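Local coordinates for protein endo-pectate lyase (Erwinia chrysanthemi, PDB 3B4N) that probably cleaves polygalacturonate and pectins, including highly methylated ones, by calcium-dependent beta-elimination from within the chain, leaving unsaturated oligogalacturonides, at residues A20-L24 with G36-E41; G262-V268 with Y287-I293. All blocks are in the same frame, centred on the assembly; numbering follows the deposited sequence.

Contact 1 (A20-L24 with G36-E41); sequences AQTTL and GWSTDE. With EDO (1,2-ethanediol), chain G.
Thr-23 and Ser-38 form an antiparallel hydrogen-bonded pair, Thr-23 N to Ser-38 O and Ser-38 N to Thr-23 O both 3.0 Å, between non-hydrogen-bonded pairs Thr-22/Thr-39 and Leu-24/Trp-37. Past the last regular pair the Asp-40 carboxylate takes over: its OD1 accepts from Gln-21 N at 2.7 Å, on the syn side. Gln-21 O is gripped twice, by Asp-40 N at 3.2 Å and by the Thr-39 hydroxyl, standing above the carbonyl plane. That hydroxyl lies anti to its own N (chi1 -177°) and also accepts from Glu-41 N, an ST turn where the strand ends. The strands belong to hairpin 22-29/32-39 of an N-terminal beta sandwich of two antiparallel sheets, consistent with a fibronectin type III-like module. Leu-24 CD1 meets Trp-37 CB at 3.9 Å, and Thr-22 CG2 approaches ring atom CD1 of Trp-37 obliquely at 4.1 Å; Val-88, Val-90 and Val-103 of the facing sheet pack against this layer. Thr-22 turns its methyl to it, while its buried OG1 is satisfied by Val-98 O. The Thr-23/Ser-38 face meets strand 181-189 of the parallel beta-helix; in this polar seam Ser-38 OG bonds Asn-163 and O1 (2.8 Å) of a 1,2-ethanediol, probably from the crystallisation liquor, that also bonds Asp-133.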
# COMPACT_ATOMS: atom_id res chain seq x y z
N ALA A 20 17.92 -15.81 7.38
CA ALA A 20 16.92 -14.80 6.94
C ALA A 20 17.05 -14.54 5.44
O ALA A 20 18.05 -14.87 4.82
CB ALA A 20 17.12 -13.50 7.71
N GLN A 21 16.01 -13.94 4.87
CA GLN A 21 16.01 -13.63 3.45
C GLN A 21 15.37 -12.29 3.17
O GLN A 21 14.60 -11.77 3.98
CB GLN A 21 15.27 -14.72 2.66
CG GLN A 21 15.98 -16.06 2.64
CD GLN A 21 15.20 -17.12 1.89
OE1 GLN A 21 14.08 -17.47 2.27
NE2 GLN A 21 15.78 -17.64 0.81
N THR A 22 15.71 -11.73 2.01
CA THR A 22 15.15 -10.46 1.58
C THR A 22 14.83 -10.59 0.09
O THR A 22 15.66 -11.04 -0.69
CB THR A 22 16.17 -9.31 1.75
OG1 THR A 22 16.57 -9.23 3.13
CG2 THR A 22 15.57 -7.98 1.32
N THR A 23 13.61 -10.21 -0.29
CA THR A 23 13.20 -10.25 -1.69
C THR A 23 12.91 -8.81 -2.10
O THR A 23 12.16 -8.09 -1.43
CB THR A 23 11.94 -11.11 -1.90
OG1 THR A 23 12.24 -12.48 -1.60
CG2 THR A 23 11.47 -11.01 -3.35
N LEU A 24 13.52 -8.40 -3.20
CA LEU A 24 13.40 -7.06 -3.73
C LEU A 24 12.64 -7.01 -5.05
O LEU A 24 12.75 -7.91 -5.88
CB LEU A 24 14.80 -6.49 -3.94
CG LEU A 24 14.93 -5.06 -4.49
CD1 LEU A 24 14.30 -4.09 -3.51
CD2 LEU A 24 16.41 -4.71 -4.70
N GLY A 36 10.80 -1.95 -3.49
CA GLY A 36 9.96 -2.49 -2.44
C GLY A 36 10.53 -3.85 -2.09
O GLY A 36 10.82 -4.66 -2.97
N TRP A 37 10.71 -4.12 -0.80
CA TRP A 37 11.24 -5.41 -0.42
C TRP A 37 10.54 -5.95 0.81
O TRP A 37 9.85 -5.22 1.52
CB TRP A 37 12.75 -5.34 -0.14
CG TRP A 37 13.14 -4.40 0.98
CD1 TRP A 37 13.35 -4.73 2.29
CD2 TRP A 37 13.35 -2.99 0.88
NE1 TRP A 37 13.67 -3.60 3.02
CE2 TRP A 37 13.68 -2.52 2.18
CE3 TRP A 37 13.28 -2.07 -0.18
CZ2 TRP A 37 13.94 -1.17 2.44
CZ3 TRP A 37 13.54 -0.73 0.08
CH2 TRP A 37 13.86 -0.29 1.38
N SER A 38 10.69 -7.25 1.01
CA SER A 38 10.16 -7.89 2.20
C SER A 38 11.35 -8.62 2.79
O SER A 38 12.25 -9.06 2.07
CB SER A 38 9.04 -8.89 1.88
OG SER A 38 9.52 -9.98 1.12
N THR A 39 11.39 -8.73 4.11
CA THR A 39 12.47 -9.44 4.76
C THR A 39 11.90 -10.14 5.98
O THR A 39 10.93 -9.66 6.57
CB THR A 39 13.62 -8.49 5.20
OG1 THR A 39 14.68 -9.27 5.78
CG2 THR A 39 13.14 -7.47 6.23
N ASP A 40 12.46 -11.30 6.32
CA ASP A 40 12.01 -12.01 7.50
C ASP A 40 13.04 -11.89 8.62
O ASP A 40 12.97 -12.61 9.62
CB ASP A 40 11.71 -13.48 7.20
CG ASP A 40 12.83 -14.16 6.46
OD1 ASP A 40 13.98 -13.71 6.58
OD2 ASP A 40 12.56 -15.17 5.77
N GLU A 41 14.01 -10.99 8.45
CA GLU A 41 15.01 -10.76 9.50
C GLU A 41 14.23 -10.13 10.66
O GLU A 41 13.53 -9.14 10.48
CB GLU A 41 16.11 -9.81 9.00
CG GLU A 41 16.98 -9.24 10.12
CD GLU A 41 17.59 -10.31 11.00
OE1 GLU A 41 17.59 -10.14 12.24
OE2 GLU A 41 18.07 -11.33 10.46
C1 EDO G . 11.72 -12.40 2.62
O1 EDO G . 10.46 -11.67 3.08
C2 EDO G . 11.45 -13.61 1.70
O2 EDO G . 10.74 -13.07 0.42

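Contact 2 (G262-V268 with Y287-I293); sequences GPRFLTV and YGDVATI
Leu-266 over Ala-291 and Val-268 over Ile-293 form the buried apolar centre, aliphatic residues stacked on successive strands. Val-268 and Ile-293 run side by side, Val-268 CB 4.1 Å from Ile-293 CG2; small Ala-291 meets Leu-266 CB to CB at 4.2 Å, and Ala-281 and Val-283 of strand 276-284 pack from across. On the other face Phe-265, its CG anti to the carbonyl carbon (chi1 -55°), swings towards the next strand and presents its ring edge to Val-290, CD2 to CB 3.8 Å. Beta-branched Thr-267 and Thr-292 continue that outer face, suited to a strand yet tolerant of water. The strands run parallel, and Thr-292 N to Leu-266 O is a straight 2.7 Å bond. Towards the polar end, Asp-289 OD1 receives Arg-264 N at 2.8 Å from above the carboxylate plane, extending the pairing by a side chain. Arg-264 NH1 and Asp-289 OD2, 5.0 Å apart, are both bonded to Ser-253 OG; the guanidinium also bonds Asn-229 O and Ser-230 O. Pro-263, after a cis peptide, lays CB on the O of Gly-288, whose positive phi (82°) would jam a side chain against the preceding carbonyl. Such aligned stacking between coils characterises the right-handed parallel beta-helix of pectate lyases.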
# COMPACT_ATOMS: atom_id res chain seq x y z
N GLY A 262 -20.50 -0.34 12.07
CA GLY A 262 -19.12 -0.26 12.52
C GLY A 262 -18.92 -0.96 13.85
O GLY A 262 -19.75 -1.78 14.25
N PRO A 263 -17.83 -0.65 14.57
CA PRO A 263 -16.81 0.33 14.17
C PRO A 263 -15.76 -0.26 13.25
O PRO A 263 -15.51 -1.46 13.26
CB PRO A 263 -16.21 0.74 15.50
CG PRO A 263 -16.23 -0.56 16.27
CD PRO A 263 -17.60 -1.12 15.94
N ARG A 264 -15.16 0.60 12.43
CA ARG A 264 -14.07 0.18 11.55
C ARG A 264 -12.88 1.05 11.94
O ARG A 264 -13.01 2.25 12.17
CB ARG A 264 -14.44 0.40 10.08
CG ARG A 264 -15.64 -0.42 9.67
CD ARG A 264 -15.82 -0.41 8.18
NE ARG A 264 -16.96 -1.22 7.76
CZ ARG A 264 -18.09 -0.72 7.26
NH1 ARG A 264 -18.25 0.59 7.12
NH2 ARG A 264 -19.05 -1.54 6.86
N PHE A 265 -11.70 0.43 12.01
CA PHE A 265 -10.52 1.15 12.42
C PHE A 265 -9.41 1.18 11.41
O PHE A 265 -9.21 0.22 10.66
CB PHE A 265 -9.96 0.54 13.71
CG PHE A 265 -10.96 0.47 14.82
CD1 PHE A 265 -11.56 -0.74 15.15
CD2 PHE A 265 -11.29 1.61 15.55
CE1 PHE A 265 -12.48 -0.81 16.20
CE2 PHE A 265 -12.20 1.54 16.59
CZ PHE A 265 -12.80 0.33 16.91
N LEU A 266 -8.69 2.29 11.39
CA LEU A 266 -7.53 2.44 10.53
C LEU A 266 -6.37 2.82 11.44
O LEU A 266 -6.49 3.70 12.29
CB LEU A 266 -7.74 3.54 9.49
CG LEU A 266 -6.46 3.92 8.73
CD1 LEU A 266 -6.04 2.77 7.81
CD2 LEU A 266 -6.69 5.20 7.92
N THR A 267 -5.24 2.14 11.26
CA THR A 267 -4.03 2.44 12.02
C THR A 267 -2.92 2.64 11.00
O THR A 267 -2.48 1.68 10.37
CB THR A 267 -3.61 1.29 12.94
OG1 THR A 267 -4.66 1.01 13.87
CG2 THR A 267 -2.34 1.65 13.71
N VAL A 268 -2.49 3.89 10.82
CA VAL A 268 -1.39 4.19 9.91
C VAL A 268 -0.19 4.61 10.76
O VAL A 268 -0.29 5.53 11.58
CB VAL A 268 -1.72 5.36 8.95
CG1 VAL A 268 -0.50 5.71 8.10
CG2 VAL A 268 -2.88 4.99 8.05
N TYR A 287 -20.84 5.53 13.31
CA TYR A 287 -20.68 4.10 13.52
C TYR A 287 -19.49 3.79 14.43
O TYR A 287 -19.13 2.62 14.62
CB TYR A 287 -20.51 3.38 12.19
CG TYR A 287 -21.77 3.31 11.34
CD1 TYR A 287 -21.69 3.26 9.95
CD2 TYR A 287 -23.04 3.25 11.92
CE1 TYR A 287 -22.82 3.15 9.15
CE2 TYR A 287 -24.19 3.14 11.13
CZ TYR A 287 -24.07 3.08 9.75
OH TYR A 287 -25.18 2.94 8.95
N GLY A 288 -18.87 4.83 14.97
CA GLY A 288 -17.75 4.65 15.89
C GLY A 288 -16.39 4.39 15.28
O GLY A 288 -15.48 3.97 15.99
N ASP A 289 -16.25 4.63 13.98
CA ASP A 289 -14.97 4.41 13.31
C ASP A 289 -13.89 5.32 13.89
O ASP A 289 -14.16 6.46 14.26
CB ASP A 289 -15.04 4.74 11.83
CG ASP A 289 -16.02 3.89 11.06
OD1 ASP A 289 -16.56 2.89 11.60
OD2 ASP A 289 -16.24 4.23 9.89
N VAL A 290 -12.66 4.83 13.93
CA VAL A 290 -11.57 5.66 14.41
C VAL A 290 -10.33 5.46 13.55
O VAL A 290 -9.90 4.32 13.36
CB VAL A 290 -11.17 5.35 15.86
CG1 VAL A 290 -10.07 6.34 16.31
CG2 VAL A 290 -12.39 5.47 16.78
N ALA A 291 -9.79 6.55 13.03
CA ALA A 291 -8.57 6.50 12.22
C ALA A 291 -7.46 7.05 13.09
O ALA A 291 -7.54 8.18 13.56
CB ALA A 291 -8.72 7.35 10.97
N THR A 292 -6.42 6.25 13.31
CA THR A 292 -5.27 6.66 14.12
C THR A 292 -4.11 6.75 13.14
O THR A 292 -3.66 5.73 12.62
CB THR A 292 -5.02 5.61 15.22
OG1 THR A 292 -6.18 5.54 16.07
CG2 THR A 292 -3.81 5.98 16.06
N ILE A 293 -3.64 7.97 12.91
CA ILE A 293 -2.61 8.25 11.90
C ILE A 293 -1.38 9.03 12.36
O ILE A 293 -1.50 10.06 13.02
CB ILE A 293 -3.24 9.06 10.74
CG1 ILE A 293 -4.40 8.29 10.12
CG2 ILE A 293 -2.19 9.39 9.68
CD1 ILE A 293 -5.20 9.11 9.13

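In the fold
Contact 1 and contact 2 share no strand and lie in different parts of the chain, their centres about 29 Å apart and their nearest atoms about 16 Å. The first pairs the open ends of a hairpin in the N-terminal module; the second joins successive coils of the beta-helix, whose 18 intervening residues make the rest of a turn. Both are partly buried. Contact 1 has an apolar face inside its own module and a polar one against the beta-helix; contact 2 has an apolar face inside the coil and an outer face with Phe-265, Thr-267, Val-290 and Thr-292. Each lets an aspartate stand in for a strand's carbonyl, but Asp-40 is exposed whereas Asp-289 is buried. Neither lies at the metal sites.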